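Local coordinates for protein thermostable monoacylglycerol lipase (Bacillus, PDB 4LHE) that probably hydrolyses monoacylglycerols to glycerol and free fatty acids, as a thermostable bacterial lipase of the alpha/beta hydrolase fold, at residues A121-P126 with D205-G210; R37-A42 with Y232-I237; L24-F29 with A75-G80; G99-L104 with A171-Q176. All blocks are in the same frame, centred on the assembly; numbering follows the deposited sequence.

Contact 1 (A121-P126 with D205-G210); sequences AAVDIP and DIIFQG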
# COMPACT_ATOMS: atom_id res chain seq x y z
N ALA A 121 2.97 6.59 -0.14
CA ALA A 121 3.57 5.72 0.87
C ALA A 121 3.92 6.50 2.13
O ALA A 121 4.38 7.64 2.07
CB ALA A 121 4.80 5.03 0.31
N ALA A 122 3.68 5.85 3.27
CA ALA A 122 3.90 6.45 4.59
C ALA A 122 5.21 5.97 5.21
O ALA A 122 5.41 4.76 5.38
CB ALA A 122 2.73 6.09 5.50
N VAL A 123 6.08 6.91 5.55
CA VAL A 123 7.42 6.60 6.06
C VAL A 123 7.76 7.36 7.35
O VAL A 123 8.51 6.88 8.21
CB VAL A 123 8.48 6.81 4.94
CG1 VAL A 123 9.76 7.40 5.49
CG2 VAL A 123 8.75 5.50 4.20
N ASP A 124 7.17 8.54 7.51
CA ASP A 124 7.36 9.34 8.72
C ASP A 124 6.13 10.22 9.00
O ASP A 124 6.03 11.33 8.48
CB ASP A 124 8.62 10.20 8.58
CG ASP A 124 8.86 11.11 9.78
OD1 ASP A 124 8.58 10.69 10.93
OD2 ASP A 124 9.33 12.25 9.57
N ILE A 125 5.19 9.73 9.82
CA ILE A 125 3.99 10.51 10.15
C ILE A 125 4.08 11.16 11.53
O ILE A 125 4.01 10.48 12.55
CB ILE A 125 2.69 9.67 10.10
CG1 ILE A 125 2.52 8.97 8.75
CG2 ILE A 125 1.48 10.55 10.39
CD1 ILE A 125 1.11 8.43 8.54
N PRO A 126 4.24 12.50 11.55
CA PRO A 126 4.21 13.32 12.77
C PRO A 126 2.96 13.04 13.58
O PRO A 126 3.04 12.53 14.70
CB PRO A 126 4.17 14.76 12.22
CG PRO A 126 3.80 14.62 10.75
CD PRO A 126 4.42 13.33 10.35
N ASP A 205 9.81 12.74 -0.95
CA ASP A 205 11.20 13.19 -0.98
C ASP A 205 12.11 12.34 -0.10
O ASP A 205 13.24 12.03 -0.49
CB ASP A 205 11.27 14.67 -0.58
CG ASP A 205 10.53 15.55 -1.56
OD1 ASP A 205 10.78 15.41 -2.77
OD2 ASP A 205 9.70 16.38 -1.13
N ILE A 206 11.62 11.95 1.07
CA ILE A 206 12.38 11.08 1.98
C ILE A 206 12.62 9.70 1.37
O ILE A 206 13.71 9.12 1.51
CB ILE A 206 11.62 10.92 3.32
CG1 ILE A 206 11.45 12.29 3.98
CG2 ILE A 206 12.35 9.94 4.23
CD1 ILE A 206 10.28 12.38 4.98
N ILE A 207 11.60 9.17 0.70
CA ILE A 207 11.74 7.91 -0.01
C ILE A 207 12.76 8.10 -1.14
O ILE A 207 13.72 7.34 -1.25
CB ILE A 207 10.36 7.44 -0.57
CG1 ILE A 207 9.45 7.04 0.59
CG2 ILE A 207 10.54 6.29 -1.56
CD1 ILE A 207 7.98 6.87 0.21
N PHE A 208 12.57 9.16 -1.92
CA PHE A 208 13.43 9.45 -3.06
C PHE A 208 14.91 9.60 -2.66
O PHE A 208 15.82 9.10 -3.34
CB PHE A 208 12.92 10.69 -3.81
CG PHE A 208 13.71 11.04 -5.05
CD1 PHE A 208 13.30 10.59 -6.30
CD2 PHE A 208 14.84 11.84 -4.96
CE1 PHE A 208 14.02 10.92 -7.44
CE2 PHE A 208 15.57 12.17 -6.10
CZ PHE A 208 15.16 11.71 -7.33
N GLN A 209 15.16 10.27 -1.53
CA GLN A 209 16.54 10.47 -1.10
C GLN A 209 17.11 9.23 -0.43
O GLN A 209 18.29 8.91 -0.60
CB GLN A 209 16.67 11.71 -0.19
CG GLN A 209 16.22 13.04 -0.84
CD GLN A 209 16.97 13.40 -2.13
OE1 GLN A 209 18.00 12.81 -2.47
NE2 GLN A 209 16.44 14.39 -2.86
N GLY A 210 16.27 8.51 0.30
CA GLY A 210 16.74 7.39 1.11
C GLY A 210 17.07 6.10 0.38
O GLY A 210 17.86 5.28 0.89
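Ile206 and Ile207, on successive positions of helix 202-210, press against Val123 and Ala121 of the loop that follows strand 115-119, and each isoleucine uses a different branch. Ile206 comes first and touches with its short arm: CG2 lies 3.8 Å from Val123 CG1, the two side chains running past one another in opposite directions. Ile207 touches with its long arm instead. Its CG1 stands 4.0 Å from Val123 CG2, and the chain then continues to CD1, which ends 3.7 Å from Ala121 CB. Both isoleucines hold CG1 beside the backbone N (chi1 -60° and -69°), so their places on the helix decide which branch faces the loop. Val123 divides its two methyls between them, one to each, and its chi1 of 142° departs clearly from a staggered value. All of this is methyl against methyl or methylene. Polar grip is supplied from just before the segment, where Asn203 OD1 accepts from both Val123 N and Asp124 N and so holds the loop backbone to the start of the same helix. Farther along, Phe208 turns to the other flank, where its ring makes a cation-pi contact with Lys216. The contact packs the loop leaving a central strand against a helix flanking the sheet of an alpha/beta hydrolase. The loop lies among helices 98-109, 164-179 and 202-210, with Leu104 touching Ala121, Val123 and Ile207, and Lys178 against Val123 and Ile206. Helix 202-210 in turn rests on Ile190 of strand 188-193 and Ile218 of strand 216-221.

Contact 2 (R37-A42 with Y232-I237); sequences RPLAEA and YDQPMI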
# COMPACT_ATOMS: atom_id res chain seq x y z
N ARG A 37 -8.24 -2.78 -6.41
CA ARG A 37 -8.82 -3.61 -7.47
C ARG A 37 -8.86 -2.99 -8.88
O ARG A 37 -8.70 -3.72 -9.87
CB ARG A 37 -10.22 -4.10 -7.06
CG ARG A 37 -10.85 -5.08 -8.07
CD ARG A 37 -12.21 -5.61 -7.61
NE ARG A 37 -12.20 -5.87 -6.18
CZ ARG A 37 -11.90 -7.03 -5.61
NH1 ARG A 37 -11.60 -8.08 -6.37
NH2 ARG A 37 -11.91 -7.14 -4.28
N PRO A 38 -9.11 -1.67 -9.00
CA PRO A 38 -9.14 -1.21 -10.40
C PRO A 38 -7.77 -1.27 -11.06
O PRO A 38 -7.69 -1.53 -12.26
CB PRO A 38 -9.61 0.24 -10.28
CG PRO A 38 -10.45 0.25 -9.06
CD PRO A 38 -9.76 -0.72 -8.09
N LEU A 39 -6.72 -1.04 -10.29
CA LEU A 39 -5.37 -1.23 -10.80
C LEU A 39 -5.13 -2.70 -11.16
O LEU A 39 -4.67 -3.01 -12.27
CB LEU A 39 -4.32 -0.77 -9.76
CG LEU A 39 -3.97 0.71 -9.71
CD1 LEU A 39 -5.18 1.55 -9.41
CD2 LEU A 39 -2.89 0.97 -8.64
N ALA A 40 -5.43 -3.60 -10.22
CA ALA A 40 -5.19 -5.03 -10.42
C ALA A 40 -5.88 -5.55 -11.69
O ALA A 40 -5.28 -6.29 -12.49
CB ALA A 40 -5.66 -5.80 -9.21
N GLU A 41 -7.14 -5.15 -11.87
CA GLU A 41 -7.91 -5.56 -13.04
C GLU A 41 -7.33 -5.02 -14.35
O GLU A 41 -7.20 -5.78 -15.32
CB GLU A 41 -9.40 -5.22 -12.88
CG GLU A 41 -10.09 -6.06 -11.79
CD GLU A 41 -11.57 -5.72 -11.59
OE1 GLU A 41 -12.12 -4.92 -12.38
OE2 GLU A 41 -12.19 -6.26 -10.64
N ALA A 42 -6.98 -3.73 -14.38
CA ALA A 42 -6.27 -3.16 -15.53
C ALA A 42 -4.92 -3.81 -15.86
O ALA A 42 -4.58 -3.97 -17.05
CB ALA A 42 -6.10 -1.66 -15.37
N TYR A 232 -9.68 10.73 -8.88
CA TYR A 232 -9.69 11.18 -10.28
C TYR A 232 -8.41 10.86 -11.07
O TYR A 232 -8.45 10.69 -12.28
CB TYR A 232 -10.01 12.68 -10.38
CG TYR A 232 -11.43 13.05 -10.01
CD1 TYR A 232 -12.51 12.57 -10.75
CD2 TYR A 232 -11.69 13.91 -8.95
CE1 TYR A 232 -13.81 12.92 -10.42
CE2 TYR A 232 -12.98 14.26 -8.61
CZ TYR A 232 -14.03 13.77 -9.35
OH TYR A 232 -15.32 14.14 -9.01
N ASP A 233 -7.28 10.75 -10.38
CA ASP A 233 -6.04 10.44 -11.07
C ASP A 233 -5.83 8.93 -11.28
O ASP A 233 -4.76 8.53 -11.71
CB ASP A 233 -4.83 11.07 -10.37
CG ASP A 233 -4.81 12.59 -10.49
OD1 ASP A 233 -4.88 13.09 -11.64
OD2 ASP A 233 -4.72 13.28 -9.45
N GLN A 234 -6.85 8.11 -10.98
CA GLN A 234 -6.77 6.66 -11.22
C GLN A 234 -6.25 6.24 -12.62
O GLN A 234 -5.32 5.45 -12.71
CB GLN A 234 -8.11 5.97 -10.92
CG GLN A 234 -8.09 4.46 -11.08
CD GLN A 234 -9.48 3.86 -11.04
OE1 GLN A 234 -10.15 3.76 -12.06
NE2 GLN A 234 -9.91 3.46 -9.84
N PRO A 235 -6.83 6.78 -13.71
CA PRO A 235 -6.33 6.34 -15.02
C PRO A 235 -4.87 6.73 -15.26
O PRO A 235 -4.11 5.98 -15.89
CB PRO A 235 -7.25 7.07 -16.01
CG PRO A 235 -8.45 7.49 -15.20
CD PRO A 235 -7.93 7.76 -13.84
N MET A 236 -4.46 7.89 -14.76
CA MET A 236 -3.07 8.32 -14.86
C MET A 236 -2.12 7.36 -14.10
O MET A 236 -1.07 6.96 -14.61
CB MET A 236 -2.93 9.76 -14.37
CG MET A 236 -1.49 10.22 -14.24
SD MET A 236 -1.29 11.98 -13.87
CE MET A 236 0.48 12.13 -14.19
N ILE A 237 -2.51 6.96 -12.89
CA ILE A 237 -1.73 5.96 -12.15
C ILE A 237 -1.59 4.65 -12.91
O ILE A 237 -0.50 4.06 -12.95
CB ILE A 237 -2.36 5.66 -10.78
CG1 ILE A 237 -2.40 6.93 -9.92
CG2 ILE A 237 -1.58 4.55 -10.06
CD1 ILE A 237 -3.19 6.74 -8.59
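Pro38, in the first turn of helix 37-45, meets the amide end of Gln234 at the start of helix 234-247. The proline ring and the glutamine chain cross at about a right angle: Gln234 NE2 lies 3.3 Å from Pro38 CB and equally 3.3 Å from Pro38 CG, while Gln234 CD is 3.7 Å from Pro38 CB. The glutamine gets there by stretching out, its chain leading away from the backbone N (chi1 -177°) and staying extended beyond CG, so its amide rather than its methylenes reaches the ring. One residue on, Leu39 sends its two methyls to different partners. CD2 packs at 4.1 Å on Ile237 CG2, the leucine and isoleucine meeting at a slant, and CD1 lies more distantly, 4.4 Å from Gln234 CG. Leu39 also rests on Leu25 of strand 21-26, and Ile237 on Leu221 of strand 216-221; two helices flanking the sheet of the alpha/beta hydrolase fold, one early and one at the end of the chain, thus pack together. The amide is not spent on the proline, because Gln234 NE2 donates a hydrogen bond to Thr229 O in the loop before helix 234-247. Shortened to an alanine, Gln234 would lose its amide, which would probably leave Thr229 O without this donor and a gap beside the Pro38 ring. The chemistry changes with depth: leucine and isoleucine methyls pack in the buried part, whereas toward the partly exposed side the NE2 group that lies on the proline carbons has its hydrogen bond to Thr229 O.

Contact 3 (L24-F29 with A75-G80); sequences LLVHGF and ASVEEG. With SO4 (sulfate ion), chain D.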
# COMPACT_ATOMS: atom_id res chain seq x y z
N LEU A 24 2.39 -7.45 -7.69
CA LEU A 24 1.83 -7.57 -6.35
C LEU A 24 1.25 -6.21 -5.98
O LEU A 24 1.96 -5.19 -6.08
CB LEU A 24 2.95 -7.92 -5.36
CG LEU A 24 2.57 -8.12 -3.90
CD1 LEU A 24 1.68 -9.30 -3.79
CD2 LEU A 24 3.81 -8.30 -3.02
N LEU A 25 -0.02 -6.16 -5.56
CA LEU A 25 -0.63 -4.89 -5.14
C LEU A 25 -1.01 -4.89 -3.66
O LEU A 25 -1.71 -5.78 -3.18
CB LEU A 25 -1.88 -4.59 -5.98
CG LEU A 25 -1.68 -4.44 -7.49
CD1 LEU A 25 -1.84 -5.78 -8.18
CD2 LEU A 25 -2.68 -3.44 -8.06
N VAL A 26 -0.55 -3.88 -2.93
CA VAL A 26 -0.71 -3.88 -1.48
C VAL A 26 -1.61 -2.74 -1.01
O VAL A 26 -1.23 -1.57 -1.15
CB VAL A 26 0.64 -3.83 -0.76
CG1 VAL A 26 0.47 -4.23 0.71
CG2 VAL A 26 1.66 -4.78 -1.44
N HIS A 27 -2.77 -3.09 -0.46
CA HIS A 27 -3.71 -2.08 0.04
C HIS A 27 -3.21 -1.47 1.35
O HIS A 27 -2.18 -1.92 1.87
CB HIS A 27 -5.15 -2.62 0.17
CG HIS A 27 -5.35 -3.66 1.24
ND1 HIS A 27 -5.56 -3.34 2.56
CD2 HIS A 27 -5.43 -5.01 1.16
CE1 HIS A 27 -5.74 -4.45 3.26
NE2 HIS A 27 -5.67 -5.48 2.44
N GLY A 28 -3.91 -0.45 1.85
CA GLY A 28 -3.42 0.30 3.00
C GLY A 28 -3.92 -0.12 4.37
O GLY A 28 -4.62 -1.11 4.52
N PHE A 29 -3.58 0.69 5.38
CA PHE A 29 -3.81 0.41 6.81
C PHE A 29 -5.29 0.35 7.20
O PHE A 29 -5.72 -0.59 7.85
CB PHE A 29 -3.09 1.48 7.63
CG PHE A 29 -3.34 1.41 9.12
CD1 PHE A 29 -2.67 0.49 9.92
CD2 PHE A 29 -4.19 2.33 9.73
CE1 PHE A 29 -2.86 0.46 11.30
CE2 PHE A 29 -4.40 2.31 11.11
CZ PHE A 29 -3.73 1.37 11.89
N ALA A 75 3.65 -10.68 6.78
CA ALA A 75 3.46 -12.06 6.39
C ALA A 75 2.46 -12.18 5.24
O ALA A 75 2.70 -12.94 4.31
CB ALA A 75 3.04 -12.91 7.57
N SER A 76 1.36 -11.42 5.28
CA SER A 76 0.37 -11.44 4.20
C SER A 76 1.01 -11.04 2.89
O SER A 76 0.73 -11.64 1.86
CB SER A 76 -0.77 -10.46 4.48
OG SER A 76 -1.52 -10.85 5.60
N VAL A 77 1.83 -9.99 2.93
CA VAL A 77 2.51 -9.51 1.72
C VAL A 77 3.60 -10.48 1.26
O VAL A 77 3.80 -10.68 0.05
CB VAL A 77 3.12 -8.13 1.96
CG1 VAL A 77 3.76 -7.63 0.70
CG2 VAL A 77 2.03 -7.18 2.41
N GLU A 78 4.29 -11.10 2.22
CA GLU A 78 5.35 -12.06 1.88
C GLU A 78 4.79 -13.27 1.16
O GLU A 78 5.42 -13.79 0.23
CB GLU A 78 6.07 -12.54 3.14
CG GLU A 78 7.16 -11.59 3.64
CD GLU A 78 8.43 -11.67 2.80
OE1 GLU A 78 8.47 -12.43 1.80
OE2 GLU A 78 9.39 -10.96 3.17
N GLU A 79 3.63 -13.73 1.62
CA GLU A 79 2.90 -14.86 1.03
C GLU A 79 2.38 -14.50 -0.35
O GLU A 79 2.31 -15.36 -1.25
CB GLU A 79 1.74 -15.24 1.97
CG GLU A 79 0.62 -16.06 1.34
CD GLU A 79 -0.48 -16.40 2.34
OE1 GLU A 79 -0.65 -17.60 2.67
OE2 GLU A 79 -1.19 -15.48 2.79
N GLY A 80 2.02 -13.23 -0.55
CA GLY A 80 1.65 -12.78 -1.89
C GLY A 80 2.85 -12.72 -2.84
O GLY A 80 2.75 -13.09 -4.01
S SO4 D . -4.22 4.11 4.49
O1 SO4 D . -5.19 3.52 5.40
O2 SO4 D . -4.69 3.94 3.09
O3 SO4 D . -4.10 5.54 4.77
O4 SO4 D . -2.93 3.46 4.73
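Beyond the place where Val26 meets Val77, the flat groups of residues 24-29 begin with the His27 ring. ND1 donates to Gly28 O over 3.1 Å; it lies in the carbonyl plane on a lone pair, although the oxygen is tilted 21° out of the ring plane. His27 NE2 accepts from Leu55 N, and the ring of His58 meets the imidazole with the two planes steeply inclined. The Phe29 ring is turned to Met98 and to Ser166, Leu167 and Leu170 of helix 164-179. Phe29 N donates over 2.9 Å to O4 of a sulfate, which Thr30 N, Ser97 OG and His226 NE2 also bind. The contact with helix 70-87 itself is aliphatic. Val26 CG1 is 3.7 Å from Val77 CG2, and Val77 CG1 is 3.8 Å from Leu24 CD2, both pairs crossing at about a right angle. Leu24, its CG swung opposite the backbone N (chi1 -179°), drops CD1 onto the bare backbone at Gly80, 3.7 Å from Gly80 C. A side-chain carbon on Gly80 would clash with that methyl. Cut back to an alanine, Leu24 would lose both methyls, which would probably open a gap beside Gly80 and leave Val77 CG1 with less to pack against. Residues 24-26 of the strand and 75-80 of the helix run nearly antiparallel, at 164°, with their axes 9.4 Å apart. Aliphatic packing thus seats the strand end, while the polar turn after it presents Phe29 N to an anion, consistent with an oxyanion hole beside a probable Ser97-His226-Asp196 triad.

Contact 4 (G99-L104 with A171-Q176); sequences GGTLTL and ARLMAQ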
# COMPACT_ATOMS: atom_id res chain seq x y z
N GLY A 99 0.34 0.33 2.21
CA GLY A 99 0.70 -0.66 1.20
C GLY A 99 1.97 -0.21 0.50
O GLY A 99 2.76 -1.03 -0.00
N GLY A 100 2.16 1.11 0.46
CA GLY A 100 3.40 1.68 -0.05
C GLY A 100 4.56 1.48 0.91
O GLY A 100 5.70 1.29 0.49
N THR A 101 4.27 1.53 2.21
CA THR A 101 5.29 1.25 3.20
C THR A 101 5.73 -0.21 3.07
O THR A 101 6.92 -0.54 3.15
CB THR A 101 4.77 1.51 4.62
OG1 THR A 101 4.23 2.84 4.70
CG2 THR A 101 5.89 1.35 5.63
N LEU A 102 4.75 -1.09 2.85
CA LEU A 102 4.98 -2.53 2.78
C LEU A 102 5.67 -2.90 1.49
O LEU A 102 6.34 -3.93 1.42
CB LEU A 102 3.65 -3.27 2.90
CG LEU A 102 3.11 -3.31 4.33
CD1 LEU A 102 1.67 -3.73 4.32
CD2 LEU A 102 3.97 -4.30 5.14
N THR A 103 5.46 -2.07 0.47
CA THR A 103 6.13 -2.24 -0.81
C THR A 103 7.61 -1.91 -0.64
O THR A 103 8.49 -2.66 -1.09
CB THR A 103 5.50 -1.32 -1.88
OG1 THR A 103 4.19 -1.80 -2.20
CG2 THR A 103 6.36 -1.30 -3.15
N LEU A 104 7.89 -0.78 0.02
CA LEU A 104 9.26 -0.39 0.33
C LEU A 104 9.92 -1.47 1.15
O LEU A 104 11.05 -1.86 0.87
CB LEU A 104 9.26 0.92 1.10
CG LEU A 104 8.73 2.11 0.30
CD1 LEU A 104 8.32 3.21 1.25
CD2 LEU A 104 9.79 2.61 -0.70
N ALA A 171 3.42 2.50 13.40
CA ALA A 171 4.55 3.38 13.64
C ALA A 171 5.85 2.58 13.66
O ALA A 171 6.89 3.04 13.17
CB ALA A 171 4.37 4.12 14.96
N ARG A 172 5.79 1.37 14.21
CA ARG A 172 6.94 0.48 14.23
C ARG A 172 7.34 -0.00 12.84
O ARG A 172 8.53 -0.09 12.53
CB ARG A 172 6.68 -0.73 15.13
CG ARG A 172 6.68 -0.39 16.61
CD ARG A 172 7.12 -1.58 17.44
NE ARG A 172 6.08 -2.59 17.54
CZ ARG A 172 6.31 -3.88 17.75
NH1 ARG A 172 7.55 -4.33 17.84
NH2 ARG A 172 5.29 -4.73 17.83
N LEU A 173 6.35 -0.34 12.02
CA LEU A 173 6.59 -0.70 10.63
C LEU A 173 7.24 0.45 9.86
O LEU A 173 8.18 0.22 9.09
CB LEU A 173 5.27 -1.10 9.96
CG LEU A 173 5.31 -1.43 8.46
CD1 LEU A 173 6.30 -2.52 8.22
CD2 LEU A 173 3.94 -1.83 7.96
N MET A 174 6.77 1.68 10.05
CA MET A 174 7.35 2.82 9.33
C MET A 174 8.82 3.04 9.74
O MET A 174 9.65 3.42 8.91
CB MET A 174 6.53 4.09 9.54
CG MET A 174 5.09 4.03 9.02
SD MET A 174 4.32 5.65 9.17
CE MET A 174 2.59 5.26 8.99
N ALA A 175 9.13 2.77 11.00
CA ALA A 175 10.48 2.97 11.53
C ALA A 175 11.46 1.99 10.91
O ALA A 175 12.52 2.38 10.43
CB ALA A 175 10.49 2.84 13.05
N GLN A 176 11.11 0.71 10.97
CA GLN A 176 11.96 -0.34 10.42
C GLN A 176 12.10 -0.16 8.90
O GLN A 176 13.10 -0.56 8.31
CB GLN A 176 11.38 -1.73 10.76
CG GLN A 176 12.42 -2.83 10.97
CD GLN A 176 11.84 -4.24 10.80
OE1 GLN A 176 12.31 -5.02 9.96
NE2 GLN A 176 10.84 -4.58 11.62
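Leu173 reaches from helix 164-179 to both Thr101 and Leu102 of helix 98-109. Its CD2 lies 3.7 Å from Leu102 CD2 and 4.0 Å from Leu102 CG, the two leucines crossing at about a right angle. Its CG stands 4.0 Å from Thr101 CG2, here with the side chains passing in opposite directions. Thr101 turns its methyl, not its hydroxyl, to the partner helix: a chi1 of -53° keeps OG1 on the side of the backbone N and sends CG2 across, where it also approaches Met174 CA, at 4.2 Å. The hydroxyl goes to another neighbour, OG1 making a probable, unusually short hydrogen bond to Ala122 O in the loop after strand 115-119. In the next shell, Phe70, Met98 and Tyr105 pack around Leu173, and Leu55 and Val74 lie on Leu102. Met174 bears on Ala122 and Ile125. The start of helix 98-109 is fixed from within, since Gly99 O accepts both Thr103 N, at 2.9 Å, and Thr103 OG1, at 2.7 Å, from opposite faces of its carbonyl plane. The axes of residues 99-104 and 171-176 approach to 9.9 Å at 37°. Helix 98-109 begins within the probable nucleophile elbow, right after Ser97, whereas helix 164-179 belongs to the insertion between strands 115-119 and 188-193, where related lipases carry their cap. The interface is apolar dispersion packing, with a threonine that splits its roles: the methyl faces what is probably the cap, and the buried hydroxyl points to a loop carbonyl that probably accepts from it.

Overall arrangement
Contacts 1, 3 and 4 are buried, whereas contact 2 is only partly so and carries the polar member, a glutamine amide laid on a proline. Contact 4 links its neighbours: helix 98-109 touches the 121-126 loop of contact 1 through Gly100 and Ala121, and the strand end of contact 3 through Leu102 and Val26. Contact 2 meets contact 3 where Leu39 and Ala40 pack on Leu25; it lies across the chain's centre from contact 4, their centres about 22 Å apart. Contact 3 joins strand to helix, contacts 2 and 4 helix to helix, and contact 1 loop to helix. Contact 3 alone includes the bound sulfate.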